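PDB 3G7Q: valine-pyruvate aminotransferase from Salmonella typhimurium, which catalyses the pyridoxal-phosphate-dependent transfer of an amino group from L-valine to pyruvate, yielding L-alanine and 3-methyl-2-oxobutanoate. Local coordinates for residues Q75-L80 and P287-E292; A33-G37 and G364-V368; P41-M47 and V306-Y311; F132-P136 and K167-D171. All blocks are in the same frame, centred on the assembly; numbering follows the deposited sequence.

Contact 1. Residues Q75-L80 and P287-E292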
loop_
_atom_site.group_PDB
_atom_site.type_symbol
_atom_site.label_atom_id
_atom_site.label_comp_id
_atom_site.label_asym_id
_atom_site.label_seq_id
_atom_site.Cartn_x
_atom_site.Cartn_y
_atom_site.Cartn_z
ATOM N N GLN A 75 7.341 -11.825 13.725
ATOM C CA GLN A 75 7.077 -10.459 14.173
ATOM C C GLN A 75 6.267 -9.746 13.095
ATOM O O GLN A 75 6.421 -8.532 12.876
ATOM C CB GLN A 75 8.372 -9.721 14.451
ATOM C CG GLN A 75 9.174 -10.311 15.573
ATOM C CD GLN A 75 10.395 -9.479 15.860
ATOM O OE1 GLN A 75 11.173 -9.187 14.949
ATOM N NE2 GLN A 75 10.580 -9.090 17.127
ATOM N N GLY A 76 5.388 -10.517 12.446
ATOM C CA GLY A 76 4.554 -10.025 11.367
ATOM C C GLY A 76 3.312 -9.349 11.890
ATOM O O GLY A 76 3.192 -9.109 13.107
ATOM N N LYS A 77 2.400 -9.041 10.963
ATOM C CA LYS A 77 1.125 -8.418 11.287
ATOM C C LYS A 77 0.504 -9.043 12.538
ATOM O O LYS A 77 0.162 -8.326 13.475
ATOM C CB LYS A 77 0.146 -8.515 10.110
ATOM N N THR A 78 0.439 -10.365 12.600
ATOM C CA THR A 78 -0.186 -11.041 13.749
ATOM C C THR A 78 0.492 -10.800 15.103
ATOM O O THR A 78 -0.188 -10.497 16.100
ATOM C CB THR A 78 -0.300 -12.553 13.495
ATOM O OG1 THR A 78 -0.996 -12.760 12.253
ATOM C CG2 THR A 78 -1.042 -13.258 14.639
ATOM N N ALA A 79 1.813 -10.922 15.161
ATOM C CA ALA A 79 2.528 -10.678 16.410
ATOM C C ALA A 79 2.335 -9.214 16.835
ATOM O O ALA A 79 2.206 -8.912 18.032
ATOM C CB ALA A 79 4.005 -11.002 16.260
ATOM N N LEU A 80 2.312 -8.315 15.854
ATOM C CA LEU A 80 2.141 -6.882 16.136
ATOM C C LEU A 80 0.733 -6.556 16.633
ATOM O O LEU A 80 0.580 -5.731 17.535
ATOM C CB LEU A 80 2.467 -6.038 14.908
ATOM C CG LEU A 80 2.316 -4.525 15.089
ATOM C CD1 LEU A 80 3.208 -4.024 16.221
ATOM C CD2 LEU A 80 2.610 -3.785 13.801
ATOM N N PRO A 287 6.320 -3.375 11.050
ATOM C CA PRO A 287 5.774 -4.186 12.125
ATOM C C PRO A 287 6.823 -4.891 12.985
ATOM O O PRO A 287 6.657 -4.935 14.214
ATOM C CB PRO A 287 4.896 -5.204 11.396
ATOM C CG PRO A 287 4.533 -4.538 10.112
ATOM C CD PRO A 287 5.678 -3.661 9.755
ATOM N N ALA A 288 7.896 -5.409 12.375
ATOM C CA ALA A 288 8.924 -6.117 13.136
ATOM C C ALA A 288 9.655 -5.155 14.068
ATOM O O ALA A 288 9.905 -5.474 15.244
ATOM C CB ALA A 288 9.919 -6.856 12.195
HETATM N N MSE A 289 9.983 -3.976 13.560
HETATM C CA MSE A 289 10.647 -2.967 14.381
HETATM C C MSE A 289 9.759 -2.527 15.532
HETATM O O MSE A 289 10.239 -2.355 16.648
HETATM C CB MSE A 289 11.059 -1.760 13.537
HETATM C CG MSE A 289 12.186 -2.123 12.576
HETATM SE SE MSE A 289 12.586 -0.639 11.441
HETATM C CE MSE A 289 13.714 0.461 12.651
HETATM N N MSE A 290 8.471 -2.334 15.265
HETATM C CA MSE A 290 7.530 -1.968 16.327
HETATM C C MSE A 290 7.435 -3.054 17.387
HETATM O O MSE A 290 7.438 -2.756 18.580
HETATM C CB MSE A 290 6.133 -1.737 15.778
HETATM C CG MSE A 290 5.962 -0.453 15.036
HETATM SE SE MSE A 290 4.056 -0.068 14.856
HETATM C CE MSE A 290 3.683 -0.096 16.360
ATOM N N CYS A 291 7.339 -4.309 16.958
ATOM C CA CYS A 291 7.278 -5.409 17.918
ATOM C C CYS A 291 8.483 -5.371 18.855
ATOM O O CYS A 291 8.355 -5.526 20.073
ATOM C CB CYS A 291 7.254 -6.774 17.242
ATOM S SG CYS A 291 5.695 -7.304 16.585
ATOM N N GLU A 292 9.654 -5.155 18.266
ATOM C CA GLU A 292 10.891 -5.116 19.016
ATOM C C GLU A 292 10.927 -3.927 19.965
ATOM O O GLU A 292 11.322 -4.081 21.125
ATOM C CB GLU A 292 12.074 -5.082 18.047
ATOM C CG GLU A 292 13.398 -5.463 18.614
ATOM C CD GLU A 292 13.431 -6.882 19.208
ATOM O OE1 GLU A 292 12.717 -7.810 18.754
ATOM O OE2 GLU A 292 14.164 -7.025 20.187
#
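Q75 and A288 bring the backbones closest, with their CA atoms 4.8 Å apart, and L80 and C291 approach again one helical turn further on. With CG beside the backbone N (chi1 -64°) and the chain extended beyond it, Q75 runs along helix 285-295, over the methyl of A288, to reach E292. There Q75 NE2 donates to E292 OE1 at 3.0 Å, close to the plane of its own amide, which is turned 61° from the carboxylate. The same OE1 also takes a salt bridge from K63, and OE2 is paired with R296, so the carboxylate is gripped at both oxygens. This is helix packing of the aminotransferase fold: G76 is the N-cap of helix 77-92, whose first turn lies against helix 285-295. Toward L80 the contact is apolar. L80 splits its two methyls between neighbours on helix 285-295, CD2 meeting CB of P287 at 3.6 Å and CD1 meeting CB of M290, a selenomethionine, at 3.7 Å. C291 SG lies against the backbone of L80, 3.6 Å from its N, with A79 CB 4.1 Å away from the sulfur. Q75 O rests 3.5 Å from A288 CA in a CA-H...O contact.

Contact 2. Residues A33-G37 and G364-V368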
loop_
_atom_site.group_PDB
_atom_site.type_symbol
_atom_site.label_atom_id
_atom_site.label_comp_id
_atom_site.label_asym_id
_atom_site.label_seq_id
_atom_site.Cartn_x
_atom_site.Cartn_y
_atom_site.Cartn_z
ATOM N N ALA A 33 17.371 25.208 -2.965
ATOM C CA ALA A 33 15.974 25.531 -2.645
ATOM C C ALA A 33 15.704 25.413 -1.157
ATOM O O ALA A 33 16.296 24.571 -0.466
ATOM C CB ALA A 33 15.030 24.611 -3.400
ATOM N N ILE A 34 14.802 26.257 -0.659
ATOM C CA ILE A 34 14.404 26.233 0.750
ATOM C C ILE A 34 13.035 25.562 0.714
ATOM O O ILE A 34 12.020 26.195 0.394
ATOM C CB ILE A 34 14.402 27.626 1.346
ATOM C CG1 ILE A 34 15.832 28.195 1.283
ATOM C CG2 ILE A 34 13.879 27.577 2.780
ATOM C CD1 ILE A 34 15.904 29.683 1.397
HETATM N N MSE A 35 13.001 24.265 1.014
HETATM C CA MSE A 35 11.779 23.465 0.922
HETATM C C MSE A 35 11.090 23.309 2.282
HETATM O O MSE A 35 11.406 22.400 3.047
HETATM C CB MSE A 35 12.104 22.090 0.308
HETATM C CG MSE A 35 10.961 21.055 0.364
HETATM SE SE MSE A 35 9.267 21.687 -0.358
HETATM C CE MSE A 35 8.308 20.015 -0.239
ATOM N N LEU A 36 10.115 24.172 2.542
ATOM C CA LEU A 36 9.362 24.194 3.817
ATOM C C LEU A 36 7.943 23.708 3.663
ATOM O O LEU A 36 7.159 23.791 4.610
ATOM C CB LEU A 36 9.383 25.619 4.385
ATOM C CG LEU A 36 10.781 26.224 4.582
ATOM C CD1 LEU A 36 10.697 27.631 5.141
ATOM C CD2 LEU A 36 11.670 25.366 5.507
ATOM N N GLY A 37 7.620 23.155 2.494
ATOM C CA GLY A 37 6.288 22.691 2.159
ATOM C C GLY A 37 5.987 21.211 2.310
ATOM O O GLY A 37 4.902 20.774 1.946
ATOM N N GLY A 364 13.054 30.840 -4.613
ATOM C CA GLY A 364 13.581 29.597 -4.074
ATOM C C GLY A 364 13.027 29.101 -2.771
ATOM O O GLY A 364 13.635 28.237 -2.131
ATOM N N VAL A 365 11.863 29.625 -2.376
ATOM C CA VAL A 365 11.230 29.261 -1.112
ATOM C C VAL A 365 9.868 28.627 -1.395
ATOM O O VAL A 365 9.039 29.197 -2.115
ATOM C CB VAL A 365 11.046 30.497 -0.194
ATOM C CG1 VAL A 365 10.330 30.129 1.097
ATOM C CG2 VAL A 365 12.389 31.161 0.114
ATOM N N LEU A 366 9.664 27.422 -0.871
ATOM C CA LEU A 366 8.417 26.722 -1.020
ATOM C C LEU A 366 7.702 26.501 0.318
ATOM O O LEU A 366 8.290 25.950 1.250
ATOM C CB LEU A 366 8.666 25.380 -1.690
ATOM C CG LEU A 366 9.122 25.425 -3.149
ATOM C CD1 LEU A 366 9.408 24.003 -3.545
ATOM C CD2 LEU A 366 8.081 26.090 -4.093
HETATM N N MSE A 367 6.431 26.945 0.375
HETATM C CA MSE A 367 5.506 26.740 1.495
HETATM C C MSE A 367 4.178 26.346 0.845
HETATM O O MSE A 367 4.043 26.454 -0.376
HETATM C CB MSE A 367 5.359 28.010 2.341
HETATM C CG MSE A 367 6.652 28.419 2.945
HETATM SE SE MSE A 367 6.361 30.028 4.056
HETATM C CE MSE A 367 8.097 30.108 4.954
ATOM N N VAL A 368 3.219 25.859 1.631
ATOM C CA VAL A 368 1.937 25.412 1.056
ATOM C C VAL A 368 0.841 26.455 1.211
ATOM O O VAL A 368 0.576 26.921 2.305
ATOM C CB VAL A 368 1.435 24.080 1.666
ATOM C CG1 VAL A 368 0.276 23.540 0.824
ATOM C CG2 VAL A 368 2.578 23.051 1.748
#
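I34 N donates to G364 O over just 2.7 Å, almost straight at 172°, and starts the ladder of a small two-stranded parallel sheet made by strands 34-35 and 365-366. The next rung runs the other way, L366 N giving its hydrogen to I34 O at 2.9 Å. L36 N closes the series on L366 O, also at 2.9 Å, but more bent (139°), as the chain turns out of the strand. G364 is the C-prime residue of a Schellman motif that ends helix 353-362, so the ladder begins directly where that helix stops. One face of the sheet carries I34 and V365, whose side chains lie alongside each other and point the same way, CD1 of I34 4.0 Å from CG2 of V365; helix 396-416 packs there through A401 and I405. On the other face the selenomethionine M35 crosses L366 obliquely, and both touch L24 of helix 17-25. M35 has two conformers; in one it bends at chi2 (52°) and its SE is 3.9 Å from L366 CD1, a touch the second conformer makes less certain. Past the strands, G37 O bonds to R389, and V368 CG2 is 3.3 Å from that same G37 O. L36 and the selenomethionine M367 run side by side, with L36 CD1 3.6 Å from M367 CE.

Contact 3. Residues P41-M47 and V306-Y311. With EDO (1,2-ethanediol), chain E.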
loop_
_atom_site.group_PDB
_atom_site.type_symbol
_atom_site.label_atom_id
_atom_site.label_comp_id
_atom_site.label_asym_id
_atom_site.label_seq_id
_atom_site.Cartn_x
_atom_site.Cartn_y
_atom_site.Cartn_z
ATOM N N PRO A 41 9.275 14.085 8.863
ATOM C CA PRO A 41 9.793 14.365 10.178
ATOM C C PRO A 41 11.286 14.681 10.151
ATOM O O PRO A 41 11.965 14.585 9.104
ATOM C CB PRO A 41 9.521 13.055 10.950
ATOM C CG PRO A 41 9.499 12.008 9.915
ATOM C CD PRO A 41 8.968 12.655 8.663
ATOM N N ALA A 42 11.786 15.063 11.303
ATOM C CA ALA A 42 13.187 15.365 11.470
ATOM C C ALA A 42 14.039 14.119 11.562
ATOM O O ALA A 42 13.533 13.025 11.778
ATOM C CB ALA A 42 13.353 16.198 12.759
ATOM N N HIS A 43 15.340 14.284 11.336
ATOM C CA HIS A 43 16.308 13.224 11.587
ATOM C C HIS A 43 16.974 13.551 12.918
ATOM O O HIS A 43 17.949 14.291 12.962
ATOM C CB HIS A 43 17.342 13.140 10.482
ATOM C CG HIS A 43 16.749 12.801 9.165
ATOM N ND1 HIS A 43 16.417 11.510 8.821
ATOM C CD2 HIS A 43 16.394 13.582 8.120
ATOM C CE1 HIS A 43 15.903 11.511 7.603
ATOM N NE2 HIS A 43 15.878 12.753 7.156
ATOM N N ILE A 44 16.450 12.984 13.997
ATOM C CA ILE A 44 16.941 13.281 15.326
ATOM C C ILE A 44 18.143 12.411 15.545
ATOM O O ILE A 44 18.038 11.167 15.463
ATOM C CB ILE A 44 15.857 13.048 16.402
ATOM C CG1 ILE A 44 14.618 13.907 16.098
ATOM C CG2 ILE A 44 16.439 13.286 17.792
ATOM C CD1 ILE A 44 13.406 13.684 17.053
ATOM N N PRO A 45 19.316 13.031 15.803
ATOM C CA PRO A 45 20.532 12.197 15.968
ATOM C C PRO A 45 20.402 11.008 16.911
ATOM O O PRO A 45 20.822 9.910 16.545
ATOM C CB PRO A 45 21.571 13.206 16.467
ATOM C CG PRO A 45 21.140 14.483 15.846
ATOM C CD PRO A 45 19.638 14.468 15.903
ATOM N N ALA A 46 19.795 11.207 18.089
ATOM C CA ALA A 46 19.614 10.130 19.048
ATOM C C ALA A 46 18.726 9.020 18.494
ATOM O O ALA A 46 18.945 7.823 18.791
ATOM C CB ALA A 46 19.046 10.674 20.391
HETATM N N MSE A 47 17.733 9.392 17.692
HETATM C CA MSE A 47 16.833 8.395 17.069
HETATM C C MSE A 47 17.548 7.641 15.959
HETATM O O MSE A 47 17.382 6.422 15.837
HETATM C CB MSE A 47 15.537 9.032 16.565
HETATM C CG MSE A 47 14.668 9.602 17.677
HETATM SE SE MSE A 47 14.101 8.310 19.013
HETATM C CE MSE A 47 13.110 7.115 17.844
ATOM N N VAL A 306 12.721 11.677 24.034
ATOM C CA VAL A 306 13.651 12.041 22.961
ATOM C C VAL A 306 12.940 12.837 21.865
ATOM O O VAL A 306 13.334 13.958 21.528
ATOM C CB VAL A 306 14.314 10.790 22.356
ATOM C CG1 VAL A 306 15.182 11.162 21.133
ATOM C CG2 VAL A 306 15.146 10.052 23.415
ATOM N N ILE A 307 11.867 12.261 21.342
ATOM C CA ILE A 307 11.122 12.890 20.262
ATOM C C ILE A 307 10.409 14.179 20.688
ATOM O O ILE A 307 10.675 15.240 20.121
ATOM C CB ILE A 307 10.118 11.896 19.646
ATOM C CG1 ILE A 307 10.870 10.723 18.983
ATOM C CG2 ILE A 307 9.216 12.595 18.626
ATOM C CD1 ILE A 307 9.977 9.600 18.482
ATOM N N LYS A 308 9.513 14.102 21.664
ATOM C CA LYS A 308 8.774 15.296 22.048
ATOM C C LYS A 308 9.691 16.494 22.394
ATOM O O LYS A 308 9.484 17.590 21.891
ATOM C CB LYS A 308 7.835 14.988 23.223
ATOM C CG LYS A 308 7.075 16.204 23.721
ATOM C CD LYS A 308 6.105 15.824 24.822
ATOM C CE LYS A 308 5.665 17.040 25.611
ATOM N NZ LYS A 308 4.654 16.699 26.669
ATOM N N PRO A 309 10.696 16.299 23.259
ATOM C CA PRO A 309 11.534 17.477 23.584
ATOM C C PRO A 309 12.302 18.077 22.414
ATOM O O PRO A 309 12.559 19.287 22.395
ATOM C CB PRO A 309 12.510 16.957 24.641
ATOM C CG PRO A 309 12.053 15.635 24.997
ATOM C CD PRO A 309 11.123 15.109 24.013
ATOM N N PHE A 310 12.723 17.232 21.481
ATOM C CA PHE A 310 13.405 17.703 20.289
ATOM C C PHE A 310 12.511 18.659 19.511
ATOM O O PHE A 310 12.937 19.752 19.155
ATOM C CB PHE A 310 13.807 16.539 19.376
ATOM C CG PHE A 310 14.406 16.991 18.059
ATOM C CD1 PHE A 310 13.602 17.292 16.969
ATOM C CD2 PHE A 310 15.778 17.092 17.930
ATOM C CE1 PHE A 310 14.195 17.715 15.758
ATOM C CE2 PHE A 310 16.344 17.500 16.750
ATOM C CZ PHE A 310 15.549 17.810 15.679
ATOM N N TYR A 311 11.280 18.238 19.209
ATOM C CA TYR A 311 10.383 19.083 18.435
ATOM C C TYR A 311 9.929 20.314 19.212
ATOM O O TYR A 311 9.734 21.354 18.636
ATOM C CB TYR A 311 9.167 18.284 17.970
ATOM C CG TYR A 311 9.472 17.301 16.841
ATOM C CD1 TYR A 311 9.571 17.734 15.541
ATOM C CD2 TYR A 311 9.637 15.936 17.085
ATOM C CE1 TYR A 311 9.820 16.863 14.531
ATOM C CE2 TYR A 311 9.898 15.035 16.050
ATOM C CZ TYR A 311 10.004 15.508 14.784
ATOM O OH TYR A 311 10.253 14.668 13.719
HETATM C C1 EDO E . 4.671 20.455 27.132
HETATM O O1 EDO E . 3.853 19.258 26.932
HETATM C C2 EDO E . 5.903 20.513 26.209
HETATM O O2 EDO E . 7.087 20.136 26.973
#
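The approach to helix 45-61, from A42 through the N-cap residue I44, lies along the long helix 299-325 and meets it at F310, Y311 and V306. I44 is the central side chain. Its CG1 stands over the face of the F310 ring in a CH-pi contact, 3.6 Å from the centroid and 10° off the normal, while CD1 reaches on past CG of the F310 ring to 3.9 Å from CE2 of Y311. F310 comes out to receive it with CG anti to the backbone N (chi1 175°), and A42 CB touches the same ring at CE1, 3.5 Å away. The contact has a single polar bond across it. A42 N, which sits at the edge of the Y311 ring near its plane, donates to Y311 OH at 2.9 Å, so the tyrosine oxygen takes up a backbone N-H of the loop. Further along, the selenomethionine M47 is bent twice and lays its SE 3.7 Å from CG1 of V306, a methyl that A46 also touches, and 4.0 Å from CG1 of I307. On the far side of helix 299-325, K308 NZ, in one of its two conformers, donates to O1 of an ethanediol, likely a crystallisation additive, at 2.7 Å. Such a long helix, with the N-terminal segment alongside it, is consistent with the long interdomain helix of fold type I aminotransferases.

Contact 4. Residues F132-P136 and K167-D171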
loop_
_atom_site.group_PDB
_atom_site.type_symbol
_atom_site.label_atom_id
_atom_site.label_comp_id
_atom_site.label_asym_id
_atom_site.label_seq_id
_atom_site.Cartn_x
_atom_site.Cartn_y
_atom_site.Cartn_z
ATOM N N PHE A 132 -15.766 17.297 8.344
ATOM C CA PHE A 132 -14.619 17.803 9.069
ATOM C C PHE A 132 -15.179 18.939 9.924
ATOM O O PHE A 132 -15.386 20.049 9.439
ATOM C CB PHE A 132 -13.510 18.300 8.145
ATOM C CG PHE A 132 -12.958 17.242 7.256
ATOM C CD1 PHE A 132 -12.177 16.222 7.769
ATOM C CD2 PHE A 132 -13.222 17.253 5.891
ATOM C CE1 PHE A 132 -11.675 15.241 6.963
ATOM C CE2 PHE A 132 -12.716 16.258 5.070
ATOM C CZ PHE A 132 -11.944 15.247 5.608
ATOM N N PRO A 133 -15.468 18.666 11.208
ATOM C CA PRO A 133 -16.072 19.736 12.017
ATOM C C PRO A 133 -15.118 20.850 12.408
ATOM O O PRO A 133 -15.558 21.899 12.885
ATOM C CB PRO A 133 -16.583 18.993 13.267
ATOM C CG PRO A 133 -15.773 17.780 13.353
ATOM C CD PRO A 133 -15.299 17.417 11.973
ATOM N N LEU A 134 -13.829 20.634 12.196
ATOM C CA LEU A 134 -12.845 21.651 12.502
ATOM C C LEU A 134 -11.824 21.731 11.345
ATOM O O LEU A 134 -10.718 21.243 11.446
ATOM C CB LEU A 134 -12.196 21.395 13.869
ATOM C CG LEU A 134 -11.308 22.458 14.585
ATOM C CD1 LEU A 134 -11.890 23.803 14.575
ATOM C CD2 LEU A 134 -11.071 22.039 16.007
ATOM N N ALA A 135 -12.215 22.405 10.285
ATOM C CA ALA A 135 -11.273 22.699 9.204
ATOM C C ALA A 135 -10.337 23.803 9.703
ATOM O O ALA A 135 -10.749 24.613 10.520
ATOM C CB ALA A 135 -12.022 23.137 7.973
ATOM N N PRO A 136 -9.090 23.879 9.197
ATOM C CA PRO A 136 -8.470 23.064 8.160
ATOM C C PRO A 136 -7.925 21.713 8.635
ATOM O O PRO A 136 -7.490 21.564 9.783
ATOM C CB PRO A 136 -7.315 23.948 7.673
ATOM C CG PRO A 136 -6.936 24.701 8.869
ATOM C CD PRO A 136 -8.167 24.916 9.684
ATOM N N LYS A 167 -6.102 30.251 17.791
ATOM C CA LYS A 167 -6.523 28.867 17.865
ATOM C C LYS A 167 -7.919 28.710 17.240
ATOM O O LYS A 167 -8.829 29.497 17.519
ATOM C CB LYS A 167 -6.571 28.414 19.328
ATOM C CG LYS A 167 -7.009 26.977 19.522
ATOM C CD LYS A 167 -6.861 26.497 20.966
ATOM C CE LYS A 167 -7.543 25.130 21.200
ATOM N NZ LYS A 167 -6.906 23.979 20.475
ATOM N N TYR A 168 -8.054 27.725 16.375
ATOM C CA TYR A 168 -9.337 27.411 15.778
ATOM C C TYR A 168 -10.156 26.600 16.765
ATOM O O TYR A 168 -9.616 25.772 17.514
ATOM C CB TYR A 168 -9.175 26.605 14.515
ATOM C CG TYR A 168 -8.529 27.329 13.343
ATOM C CD1 TYR A 168 -9.090 28.487 12.818
ATOM C CD2 TYR A 168 -7.428 26.810 12.729
ATOM C CE1 TYR A 168 -8.523 29.143 11.707
ATOM C CE2 TYR A 168 -6.849 27.430 11.630
ATOM C CZ TYR A 168 -7.405 28.609 11.125
ATOM O OH TYR A 168 -6.828 29.234 10.052
ATOM N N HIS A 169 -11.461 26.825 16.729
ATOM C CA HIS A 169 -12.441 26.104 17.555
ATOM C C HIS A 169 -13.623 25.623 16.728
ATOM O O HIS A 169 -14.007 26.270 15.764
ATOM C CB HIS A 169 -12.963 27.007 18.661
ATOM C CG HIS A 169 -11.950 27.276 19.727
ATOM N ND1 HIS A 169 -11.670 26.363 20.726
ATOM C CD2 HIS A 169 -11.134 28.332 19.939
ATOM C CE1 HIS A 169 -10.741 26.866 21.520
ATOM N NE2 HIS A 169 -10.397 28.059 21.066
ATOM N N VAL A 170 -14.224 24.525 17.161
ATOM C CA VAL A 170 -15.443 24.006 16.534
ATOM C C VAL A 170 -16.570 24.990 16.792
ATOM O O VAL A 170 -16.812 25.387 17.936
ATOM C CB VAL A 170 -15.853 22.634 17.102
ATOM C CG1 VAL A 170 -17.184 22.154 16.459
ATOM C CG2 VAL A 170 -14.743 21.565 16.941
ATOM N N ASP A 171 -17.275 25.401 15.741
ATOM C CA ASP A 171 -18.449 26.273 15.874
ATOM C C ASP A 171 -19.682 25.374 15.978
ATOM O O ASP A 171 -20.310 25.034 14.971
ATOM C CB ASP A 171 -18.522 27.226 14.681
ATOM C CG ASP A 171 -19.753 28.089 14.680
ATOM O OD1 ASP A 171 -20.534 28.048 15.652
ATOM O OD2 ASP A 171 -19.946 28.813 13.668
HETATM O O HOH W 1 -16.681 24.442 13.140
#
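The Y168 and P136 side chains cross at about a right angle, P136 CD coming obliquely to the tyrosine ring, 3.4 Å from Y168 CE2. H334 also meets the Y168 ring, with its plane turned some 40°, and the phenol OH at the far end bonds to H383 and W343, which fixes where the ring points. P136 follows a cis peptide bond, and its CD is the atom nearest the tyrosine. L134 extends toward the strand, with CG anti to its own N (chi1 -168°). Its CD1 presses on the backbone at H169 C, only 3.3 Å off, and touches Y168 CB at 3.9 Å, while CD2 lies 3.8 Å from CG2 of V170. The two segments belong to different sheets of the fold. F132 ends strand 129-132 of the large seven-stranded sheet, and residues 133-136 form the loop that follows it; strand 165-169 belongs to the six-stranded mixed sheet, where it runs beside 332-334. The contact therefore joins the loop at the C-terminal end of an inner strand of one sheet to an inner strand of the other. No direct polar bond links them, but one water does the bridging: it donates to P133 O at 2.8 Å and accepts from D171 N at 2.8 Å. H169 turns away from the loop; its imidazole is held between E159 and E201, and E201 takes the N-H of V170 as well.

In the fold
All four contacts are largely buried, yet they differ in what does the holding. Contact 2 rests on backbone hydrogen bonds between strands, contact 1 on helix packing with a buried carboxylate bonded at one end, contact 3 on a loop and helix pressed together around aromatic rings, and contact 4 on apolar side chains with one bridging water. The first segments of contacts 2 and 3 follow each other along the chain, strand 34-35 leading into helix 45-61. That helix also flanks contact 1, whose helix 285-295 directly precedes the helix 299-325 of contact 3. Contact 4 lies on the opposite side of the chain's centre from contacts 1 and 3, where a loop after a strand of the seven-stranded sheet meets the six-stranded one.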